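Local coordinates for chloroplast pentatricopeptide repeat protein 10 (Zea mays, PDB 4M59), which binds specific single-stranded RNA segments next to the chloroplast atpH and psaJ genes, stabilising the transcripts by blocking exonuclease decay, at residues Val142-Val147 with Ala171-Asp176; Pro315-Tyr320 with Thr349-Thr354; Glu482-Gly487 with Met512-Gln517. The protein carries 4 engineered substitutions. One frame throughout, in Å; residues are numbered along the deposited sequence.

How the interactions relate
The three contacts follow one another along the chain in series; none nests in or crosses another, and none touches another. Nearest the N terminus, interaction 1 closes a loop from helix 141-151 through helix 158-170 to the start of helix 177-188, beside the bound RNA. Interaction 2 comes next, bridging the opening turns of helices 317-328 and 352-359, with helix 333-346 in the loop between. Interaction 3 then joins the end of helix 473-483 to helix 509-519, spanning helix 493-504. The centres of interactions 1 and 3 lie about 63 Å apart on opposite sides of the chain's centre. Each contact thus joins parts of the fold close in sequence, as expected of a superhelix of short helical repeats.

Interaction 1 of 3, residues Val142-Val147 with Ala171-Asp176; sequences VTYNVV and AGVEPD. With nucleotides of chain D.
Asp176 OD1 is gripped by Asn145 ND2, a hydrogen-bond donor at 3.3 Å, and by the hydroxyl of Thr179. The amide comes from above the carboxylate, 38° out of its plane, although the two flat groups are turned only 12° from each other. The same Asn145 ND2 also donates to O2 of U2 in the RNA, again at 3.3 Å, so one nitrogen serves both acceptors, and both bonds are bent. Asn145 OD1 is hydrogen-bonded to Thr179, which thus bonds to both members of the pair and probably helps hold the amide's rotation. Val142 adds contacts to two nucleotides: its CG1 lies 3.4 Å from O4' of the U2 ribose, its CG2 3.3 Å from O6 of the G1 base. Away from the RNA, Tyr144 CE2 meets Val173 CG2 at 3.9 Å, tying helix 141-151 to the loop that leads into helix 177-188. With an alanine here, in place of Asn145, O2 of U2 and Asp176 OD1 would probably lose their amide donor, and Thr179 its bond to the amide oxygen. The Asn-Asp pair is consistent with the PPR code for uracil: the asparagine donates to the base, and the aspartate, which also caps the next helix, probably helps position the amide.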
loop_
_atom_site.group_PDB
_atom_site.type_symbol
_atom_site.label_atom_id
_atom_site.label_comp_id
_atom_site.label_asym_id
_atom_site.label_seq_id
_atom_site.Cartn_x
_atom_site.Cartn_y
_atom_site.Cartn_z
ATOM N N VAL A 142 5.949 -20.127 -33.449
ATOM C CA VAL A 142 6.289 -19.607 -32.150
ATOM C C VAL A 142 7.690 -19.034 -32.150
ATOM O O VAL A 142 7.969 -18.053 -31.484
ATOM C CB VAL A 142 6.175 -20.693 -31.124
ATOM C CG1 VAL A 142 6.404 -20.158 -29.761
ATOM C CG2 VAL A 142 4.812 -21.277 -31.198
ATOM N N THR A 143 8.570 -19.632 -32.925
ATOM C CA THR A 143 9.898 -19.092 -33.082
ATOM C C THR A 143 9.833 -17.722 -33.732
ATOM O O THR A 143 10.431 -16.779 -33.249
ATOM C CB THR A 143 10.785 -20.030 -33.903
ATOM O OG1 THR A 143 10.818 -21.310 -33.275
ATOM C CG2 THR A 143 12.181 -19.508 -33.964
ATOM N N TYR A 144 9.101 -17.612 -34.827
ATOM C CA TYR A 144 8.995 -16.343 -35.509
ATOM C C TYR A 144 8.332 -15.349 -34.593
ATOM O O TYR A 144 8.681 -14.190 -34.578
ATOM C CB TYR A 144 8.172 -16.473 -36.788
ATOM C CG TYR A 144 8.876 -17.082 -37.974
ATOM C CD1 TYR A 144 9.693 -16.325 -38.786
ATOM C CD2 TYR A 144 8.687 -18.403 -38.306
ATOM C CE1 TYR A 144 10.319 -16.880 -39.872
ATOM C CE2 TYR A 144 9.312 -18.956 -39.386
ATOM C CZ TYR A 144 10.122 -18.197 -40.165
ATOM O OH TYR A 144 10.742 -18.769 -41.241
ATOM N N ASN A 145 7.374 -15.818 -33.818
ATOM C CA ASN A 145 6.619 -14.944 -32.942
ATOM C C ASN A 145 7.423 -14.431 -31.759
ATOM O O ASN A 145 7.264 -13.298 -31.335
ATOM C CB ASN A 145 5.365 -15.655 -32.441
ATOM C CG ASN A 145 4.267 -15.693 -33.462
ATOM O OD1 ASN A 145 4.231 -14.896 -34.374
ATOM N ND2 ASN A 145 3.346 -16.609 -33.293
ATOM N N VAL A 146 8.275 -15.282 -31.219
ATOM C CA VAL A 146 9.132 -14.871 -30.138
ATOM C C VAL A 146 10.045 -13.772 -30.594
ATOM O O VAL A 146 10.175 -12.755 -29.944
ATOM C CB VAL A 146 9.962 -16.027 -29.646
ATOM C CG1 VAL A 146 11.168 -15.540 -28.944
ATOM C CG2 VAL A 146 9.149 -16.856 -28.731
ATOM N N VAL A 147 10.666 -13.966 -31.737
ATOM C CA VAL A 147 11.620 -13.011 -32.247
ATOM C C VAL A 147 10.958 -11.696 -32.558
ATOM O O VAL A 147 11.575 -10.650 -32.484
ATOM C CB VAL A 147 12.289 -13.566 -33.482
ATOM C CG1 VAL A 147 13.330 -12.624 -33.985
ATOM C CG2 VAL A 147 12.905 -14.887 -33.158
ATOM N N ALA A 171 8.017 -18.660 -46.138
ATOM C CA ALA A 171 8.410 -20.010 -45.798
ATOM C C ALA A 171 7.140 -20.763 -45.558
ATOM O O ALA A 171 7.129 -21.839 -44.974
ATOM C CB ALA A 171 9.261 -20.022 -44.577
ATOM N N GLY A 172 6.054 -20.161 -46.018
ATOM C CA GLY A 172 4.756 -20.781 -45.970
ATOM C C GLY A 172 4.243 -20.833 -44.560
ATOM O O GLY A 172 3.429 -21.685 -44.217
ATOM N N VAL A 173 4.742 -19.926 -43.726
ATOM C CA VAL A 173 4.330 -19.856 -42.330
ATOM C C VAL A 173 3.323 -18.731 -42.150
ATOM O O VAL A 173 3.628 -17.567 -42.407
ATOM C CB VAL A 173 5.531 -19.615 -41.396
ATOM C CG1 VAL A 173 5.195 -20.052 -39.977
ATOM C CG2 VAL A 173 6.758 -20.352 -41.910
ATOM N N GLU A 174 2.118 -19.080 -41.711
ATOM C CA GLU A 174 1.054 -18.102 -41.582
ATOM C C GLU A 174 0.933 -17.559 -40.168
ATOM O O GLU A 174 0.867 -18.311 -39.195
ATOM C CB GLU A 174 -0.278 -18.704 -42.029
ATOM C CG GLU A 174 -0.878 -18.043 -43.258
ATOM C CD GLU A 174 -1.010 -18.997 -44.427
ATOM O OE1 GLU A 174 -0.283 -18.821 -45.427
ATOM O OE2 GLU A 174 -1.841 -19.928 -44.346
ATOM N N PRO A 175 0.905 -16.237 -40.078
ATOM C CA PRO A 175 0.746 -15.526 -38.816
ATOM C C PRO A 175 -0.517 -15.939 -38.110
ATOM O O PRO A 175 -1.411 -16.493 -38.721
ATOM C CB PRO A 175 0.636 -14.075 -39.262
ATOM C CG PRO A 175 1.387 -14.023 -40.496
ATOM C CD PRO A 175 1.114 -15.306 -41.189
ATOM N N ASP A 176 -0.582 -15.663 -36.816
ATOM C CA ASP A 176 -1.768 -15.971 -36.045
ATOM C C ASP A 176 -2.155 -14.822 -35.134
ATOM O O ASP A 176 -1.757 -13.689 -35.352
ATOM C CB ASP A 176 -1.578 -17.267 -35.252
ATOM C CG ASP A 176 -0.695 -17.095 -34.060
ATOM O OD1 ASP A 176 0.174 -16.207 -34.082
ATOM O OD2 ASP A 176 -0.868 -17.852 -33.091
ATOM P P U D 2 5.274 -20.153 -23.180
ATOM O OP1 U D 2 5.452 -19.310 -21.968
ATOM O OP2 U D 2 4.039 -20.957 -23.335
ATOM O "O5'" U D 2 5.413 -19.200 -24.450
ATOM C "C5'" U D 2 6.585 -18.427 -24.663
ATOM C "C4'" U D 2 6.392 -17.446 -25.791
ATOM O "O4'" U D 2 6.085 -18.158 -27.014
ATOM C "C3'" U D 2 5.230 -16.478 -25.623
ATOM O "O3'" U D 2 5.564 -15.374 -24.797
ATOM C "C2'" U D 2 4.883 -16.104 -27.061
ATOM O "O2'" U D 2 5.763 -15.103 -27.550
ATOM C "C1'" U D 2 5.177 -17.413 -27.799
ATOM N N1 U D 2 3.963 -18.235 -28.023
ATOM C C2 U D 2 3.324 -18.145 -29.248
ATOM O O2 U D 2 3.707 -17.418 -30.148
ATOM N N3 U D 2 2.209 -18.937 -29.393
ATOM C C4 U D 2 1.682 -19.795 -28.454
ATOM O O4 U D 2 0.672 -20.446 -28.720
ATOM C C5 U D 2 2.393 -19.835 -27.217
ATOM C C6 U D 2 3.483 -19.079 -27.047
ATOM O "O5'" G D 1 5.035 -24.615 -23.892
ATOM C "C5'" G D 1 6.217 -24.389 -23.138
ATOM C "C4'" G D 1 7.164 -23.460 -23.858
ATOM O "O4'" G D 1 7.625 -24.082 -25.092
ATOM C "C3'" G D 1 6.574 -22.129 -24.310
ATOM O "O3'" G D 1 6.527 -21.156 -23.283
ATOM C "C2'" G D 1 7.490 -21.744 -25.462
ATOM O "O2'" G D 1 8.722 -21.238 -24.965
ATOM C "C1'" G D 1 7.744 -23.105 -26.105
ATOM N N9 G D 1 6.773 -23.409 -27.182
ATOM C C8 G D 1 5.400 -23.356 -27.108
ATOM N N7 G D 1 4.795 -23.690 -28.211
ATOM C C5 G D 1 5.829 -23.998 -29.076
ATOM C C6 G D 1 5.781 -24.426 -30.423
ATOM O O6 G D 1 4.789 -24.622 -31.132
ATOM N N1 G D 1 7.053 -24.628 -30.937
ATOM C C2 G D 1 8.225 -24.444 -30.249
ATOM N N2 G D 1 9.343 -24.697 -30.948
ATOM N N3 G D 1 8.287 -24.044 -28.985
ATOM C C4 G D 1 7.058 -23.846 -28.458
#

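Interaction 2 of 3, residues Pro315-Tyr320 with Thr349-Thr354; sequences PNVNTY and TPNRVT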
loop_
_atom_site.group_PDB
_atom_site.type_symbol
_atom_site.label_atom_id
_atom_site.label_comp_id
_atom_site.label_asym_id
_atom_site.label_seq_id
_atom_site.Cartn_x
_atom_site.Cartn_y
_atom_site.Cartn_z
ATOM N N PRO A 315 -29.407 -2.802 -10.011
ATOM C CA PRO A 315 -28.313 -3.405 -9.236
ATOM C C PRO A 315 -28.787 -4.049 -7.931
ATOM O O PRO A 315 -29.718 -3.543 -7.304
ATOM C CB PRO A 315 -27.406 -2.213 -8.933
ATOM C CG PRO A 315 -28.322 -1.039 -8.932
ATOM C CD PRO A 315 -29.361 -1.330 -9.978
ATOM N N ASN A 316 -28.149 -5.147 -7.526
ATOM C CA ASN A 316 -28.489 -5.803 -6.271
ATOM C C ASN A 316 -27.575 -5.352 -5.136
ATOM O O ASN A 316 -26.994 -4.270 -5.196
ATOM C CB ASN A 316 -28.425 -7.323 -6.426
ATOM C CG ASN A 316 -27.193 -7.779 -7.174
ATOM O OD1 ASN A 316 -26.364 -6.966 -7.585
ATOM N ND2 ASN A 316 -27.059 -9.087 -7.350
ATOM N N VAL A 317 -27.447 -6.185 -4.108
ATOM C CA VAL A 317 -26.648 -5.833 -2.951
ATOM C C VAL A 317 -25.176 -6.001 -3.222
ATOM O O VAL A 317 -24.361 -5.268 -2.698
ATOM C CB VAL A 317 -26.994 -6.697 -1.767
ATOM C CG1 VAL A 317 -26.581 -6.011 -0.512
ATOM C CG2 VAL A 317 -28.460 -6.946 -1.736
ATOM N N ASN A 318 -24.838 -6.982 -4.039
ATOM C CA ASN A 318 -23.456 -7.238 -4.363
ATOM C C ASN A 318 -22.904 -6.119 -5.185
ATOM O O ASN A 318 -21.763 -5.725 -5.025
ATOM C CB ASN A 318 -23.334 -8.526 -5.146
ATOM C CG ASN A 318 -24.109 -9.641 -4.534
ATOM O OD1 ASN A 318 -24.524 -9.559 -3.385
ATOM N ND2 ASN A 318 -24.314 -10.704 -5.287
ATOM N N THR A 319 -23.730 -5.609 -6.081
ATOM C CA THR A 319 -23.356 -4.485 -6.912
ATOM C C THR A 319 -23.190 -3.226 -6.071
ATOM O O THR A 319 -22.245 -2.477 -6.238
ATOM C CB THR A 319 -24.416 -4.240 -7.974
ATOM O OG1 THR A 319 -24.745 -5.474 -8.605
ATOM C CG2 THR A 319 -23.906 -3.288 -8.999
ATOM N N TYR A 320 -24.117 -3.013 -5.151
ATOM C CA TYR A 320 -24.067 -1.857 -4.282
ATOM C C TYR A 320 -22.876 -1.892 -3.345
ATOM O O TYR A 320 -22.200 -0.894 -3.192
ATOM C CB TYR A 320 -25.364 -1.735 -3.494
ATOM C CG TYR A 320 -26.424 -0.870 -4.132
ATOM C CD1 TYR A 320 -26.275 0.495 -4.200
ATOM C CD2 TYR A 320 -27.589 -1.408 -4.627
ATOM C CE1 TYR A 320 -27.234 1.289 -4.762
ATOM C CE2 TYR A 320 -28.549 -0.622 -5.191
ATOM C CZ TYR A 320 -28.363 0.725 -5.255
ATOM O OH TYR A 320 -29.316 1.528 -5.813
ATOM N N THR A 349 -32.022 -4.566 0.149
ATOM C CA THR A 349 -31.797 -4.606 1.569
ATOM C C THR A 349 -30.401 -5.078 1.868
ATOM O O THR A 349 -29.975 -6.108 1.376
ATOM C CB THR A 349 -32.793 -5.515 2.243
ATOM O OG1 THR A 349 -32.995 -6.665 1.430
ATOM C CG2 THR A 349 -34.102 -4.804 2.374
ATOM N N PRO A 350 -29.681 -4.312 2.679
ATOM C CA PRO A 350 -28.298 -4.530 3.045
ATOM C C PRO A 350 -28.078 -5.876 3.677
ATOM O O PRO A 350 -29.001 -6.490 4.176
ATOM C CB PRO A 350 -28.060 -3.450 4.082
ATOM C CG PRO A 350 -28.938 -2.396 3.704
ATOM C CD PRO A 350 -30.179 -3.060 3.256
ATOM N N ASN A 351 -26.837 -6.320 3.646
ATOM C CA ASN A 351 -26.462 -7.556 4.269
ATOM C C ASN A 351 -25.298 -7.304 5.185
ATOM O O ASN A 351 -24.874 -6.180 5.342
ATOM C CB ASN A 351 -26.101 -8.588 3.213
ATOM C CG ASN A 351 -25.239 -8.028 2.120
ATOM O OD1 ASN A 351 -25.054 -8.651 1.085
ATOM N ND2 ASN A 351 -24.711 -6.843 2.337
ATOM N N ARG A 352 -24.789 -8.366 5.803
ATOM C CA ARG A 352 -23.682 -8.257 6.747
ATOM C C ARG A 352 -22.435 -7.714 6.067
ATOM O O ARG A 352 -21.493 -7.270 6.721
ATOM C CB ARG A 352 -23.376 -9.620 7.373
ATOM C CG ARG A 352 -24.608 -10.429 7.740
ATOM C CD ARG A 352 -24.801 -11.608 6.798
ATOM N NE ARG A 352 -24.551 -12.885 7.459
ATOM C CZ ARG A 352 -24.918 -14.065 6.970
ATOM N NH1 ARG A 352 -25.555 -14.135 5.810
ATOM N NH2 ARG A 352 -24.647 -15.177 7.641
ATOM N N VAL A 353 -22.444 -7.759 4.741
ATOM C CA VAL A 353 -21.326 -7.322 3.937
ATOM C C VAL A 353 -21.467 -5.855 3.674
ATOM O O VAL A 353 -20.499 -5.127 3.635
ATOM C CB VAL A 353 -21.335 -8.028 2.600
ATOM C CG1 VAL A 353 -20.092 -7.698 1.839
ATOM C CG2 VAL A 353 -21.445 -9.512 2.805
ATOM N N THR A 354 -22.708 -5.439 3.489
ATOM C CA THR A 354 -23.024 -4.051 3.276
ATOM C C THR A 354 -22.610 -3.244 4.472
ATOM O O THR A 354 -21.913 -2.267 4.339
ATOM C CB THR A 354 -24.502 -3.882 3.039
ATOM O OG1 THR A 354 -24.856 -4.558 1.834
ATOM C CG2 THR A 354 -24.838 -2.441 2.895
#
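Val317 is the residue of the first helix that reaches the loop opening the next one, a link between neighbouring helical hairpins of the PPR alpha-solenoid. Followed along the chain, the segment starts in a turn, where Asn316 takes the N-cap position of helix 317-328. Asn316 OD1 accepts a weak bond from Thr319 N at 3.3 Å. One residue on, Val317 divides its two methyls. Val317 CG2 lies 3.6 Å from the carbonyl O of Thr349. Val317 CG1, anti to the backbone N (chi1 -158°), is directed to the head of helix 352-359, where it lies 3.6 Å from Asn351 CG. The valine and asparagine side chains run alongside each other in opposing senses, while Thr354 lies roughly perpendicular to the valine; the Thr354 hydroxyl has a partner in Asn321. Asn351 occupies the N-cap of its own helix. Asn318 ND2 bonds weakly to the backbone O of Ser592 of the second subunit, so the contact lies beside that subunit. Tyr320 is buried, packed edge-to-face with Phe305 and against helix 333-346, and Tyr320 N donates to Asn316 O at 3.1 Å.

Interaction 3 of 3, residues Glu482-Gly487 with Met512-Gln517; sequences EVYGSG and METAFQ
The ring of Tyr484 is the flat group of this contact, and Thr514 CG2 meets its hydroxyl end obliquely, coming 3.5 Å from CZ. The same Thr514 methyl lies 3.7 Å from CE1 and 4.0 Å from CE2 of Tyr484. In the helical-repeat solenoid of the PPR family the pair joins two successive hairpins: Tyr484 lies near the end of helix 473-483, while Thr514 and Ala515 belong to helix 509-519. The tyrosine reaches toward helix 509-519 with CG beside its backbone N and anti to the carbonyl carbon (chi1 -71°), which directs the phenol at that helix. Thr514 turns its two branches to different tasks. Its methyl, anti to the backbone N, touches the ring; its hydroxyl bonds back to the carbonyl O of Asp510, one turn earlier in the same helix. The contact across the segments is therefore one of van der Waals touch, with no hydrogen bond between them. Ala515 also packs on Val500 of helix 493-504, and Val483, just before the tyrosine, on Ile495 of the same helix. Met512 and Phe516 have their CB atoms directed away from the tyrosine and pack against helix 528-539, the next layer of the solenoid. Past the threonine methyl, the phenol oxygen OH of Tyr484 comes to rest beside the helix backbone, 3.6 Å from Ala515 CA.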
loop_
_atom_site.group_PDB
_atom_site.type_symbol
_atom_site.label_atom_id
_atom_site.label_comp_id
_atom_site.label_asym_id
_atom_site.label_seq_id
_atom_site.Cartn_x
_atom_site.Cartn_y
_atom_site.Cartn_z
ATOM N N GLU A 482 11.218 -6.514 29.249
ATOM C CA GLU A 482 10.439 -7.711 28.961
ATOM C C GLU A 482 10.568 -8.100 27.496
ATOM O O GLU A 482 10.105 -9.162 27.083
ATOM C CB GLU A 482 8.969 -7.489 29.317
ATOM C CG GLU A 482 8.028 -8.534 28.743
ATOM C CD GLU A 482 6.611 -8.389 29.264
ATOM O OE1 GLU A 482 5.723 -9.128 28.792
ATOM O OE2 GLU A 482 6.387 -7.534 30.145
ATOM N N VAL A 483 11.200 -7.233 26.713
ATOM C CA VAL A 483 11.395 -7.488 25.293
ATOM C C VAL A 483 12.843 -7.859 25.001
ATOM O O VAL A 483 13.125 -8.629 24.085
ATOM C CB VAL A 483 11.002 -6.265 24.440
ATOM C CG1 VAL A 483 12.026 -5.153 24.597
ATOM C CG2 VAL A 483 10.858 -6.663 22.980
ATOM N N TYR A 484 13.759 -7.306 25.789
ATOM C CA TYR A 484 15.179 -7.563 25.600
ATOM C C TYR A 484 15.645 -8.787 26.380
ATOM O O TYR A 484 16.844 -9.026 26.506
ATOM C CB TYR A 484 16.003 -6.340 26.009
ATOM C CG TYR A 484 15.872 -5.172 25.060
ATOM C CD1 TYR A 484 16.473 -5.197 23.810
ATOM C CD2 TYR A 484 15.149 -4.043 25.414
ATOM C CE1 TYR A 484 16.358 -4.132 22.938
ATOM C CE2 TYR A 484 15.028 -2.972 24.550
ATOM C CZ TYR A 484 15.634 -3.023 23.314
ATOM O OH TYR A 484 15.516 -1.959 22.451
ATOM N N GLY A 485 14.698 -9.562 26.901
ATOM C CA GLY A 485 15.048 -10.761 27.641
ATOM C C GLY A 485 14.060 -11.886 27.403
ATOM O O GLY A 485 14.259 -12.725 26.525
ATOM N N SER A 486 12.990 -11.903 28.190
ATOM C CA SER A 486 11.960 -12.927 28.059
ATOM C C SER A 486 11.469 -13.025 26.619
ATOM O O SER A 486 11.871 -12.238 25.762
ATOM C CB SER A 486 10.788 -12.630 28.995
ATOM O OG SER A 486 11.189 -12.692 30.353
ATOM N N GLY A 487 10.602 -13.996 26.358
ATOM C CA GLY A 487 10.066 -14.200 25.026
ATOM C C GLY A 487 8.645 -13.692 24.883
ATOM O O GLY A 487 8.054 -13.768 23.805
ATOM N N MET A 512 16.600 4.716 22.948
ATOM C CA MET A 512 16.477 4.710 21.505
ATOM C C MET A 512 17.698 4.054 20.903
ATOM O O MET A 512 17.595 3.237 19.997
ATOM C CB MET A 512 16.349 6.130 20.977
ATOM C CG MET A 512 15.074 6.809 21.364
ATOM S SD MET A 512 15.068 8.575 21.087
ATOM C CE MET A 512 15.073 8.615 19.318
ATOM N N GLU A 513 18.858 4.415 21.424
ATOM C CA GLU A 513 20.104 3.866 20.939
ATOM C C GLU A 513 20.089 2.363 21.030
ATOM O O GLU A 513 20.656 1.685 20.197
ATOM C CB GLU A 513 21.269 4.429 21.734
ATOM C CG GLU A 513 21.452 5.905 21.559
ATOM C CD GLU A 513 22.818 6.362 21.974
ATOM O OE1 GLU A 513 23.210 6.099 23.120
ATOM O OE2 GLU A 513 23.509 6.982 21.152
ATOM N N THR A 514 19.418 1.851 22.044
ATOM C CA THR A 514 19.295 0.429 22.239
ATOM C C THR A 514 18.445 -0.162 21.144
ATOM O O THR A 514 18.664 -1.284 20.706
ATOM C CB THR A 514 18.624 0.140 23.563
ATOM O OG1 THR A 514 19.331 0.818 24.598
ATOM C CG2 THR A 514 18.636 -1.324 23.854
ATOM N N ALA A 515 17.464 0.605 20.699
ATOM C CA ALA A 515 16.513 0.126 19.713
ATOM C C ALA A 515 17.104 0.232 18.331
ATOM O O ALA A 515 16.935 -0.639 17.501
ATOM C CB ALA A 515 15.251 0.924 19.794
ATOM N N PHE A 516 17.803 1.328 18.109
ATOM C CA PHE A 516 18.512 1.561 16.881
ATOM C C PHE A 516 19.627 0.556 16.809
ATOM O O PHE A 516 20.086 0.193 15.743
ATOM C CB PHE A 516 19.080 2.957 16.943
ATOM C CG PHE A 516 19.664 3.433 15.668
ATOM C CD1 PHE A 516 18.947 3.375 14.501
ATOM C CD2 PHE A 516 20.917 3.992 15.644
ATOM C CE1 PHE A 516 19.483 3.840 13.339
ATOM C CE2 PHE A 516 21.453 4.459 14.482
ATOM C CZ PHE A 516 20.736 4.379 13.329
ATOM N N GLN A 517 20.065 0.110 17.971
ATOM C CA GLN A 517 21.058 -0.931 18.062
ATOM C C GLN A 517 20.480 -2.202 17.497
ATOM O O GLN A 517 20.968 -2.722 16.509
ATOM C CB GLN A 517 21.447 -1.154 19.521
ATOM C CG GLN A 517 22.349 -2.340 19.765
ATOM C CD GLN A 517 21.936 -3.156 20.977
ATOM O OE1 GLN A 517 21.194 -2.684 21.834
ATOM N NE2 GLN A 517 22.406 -4.398 21.045
#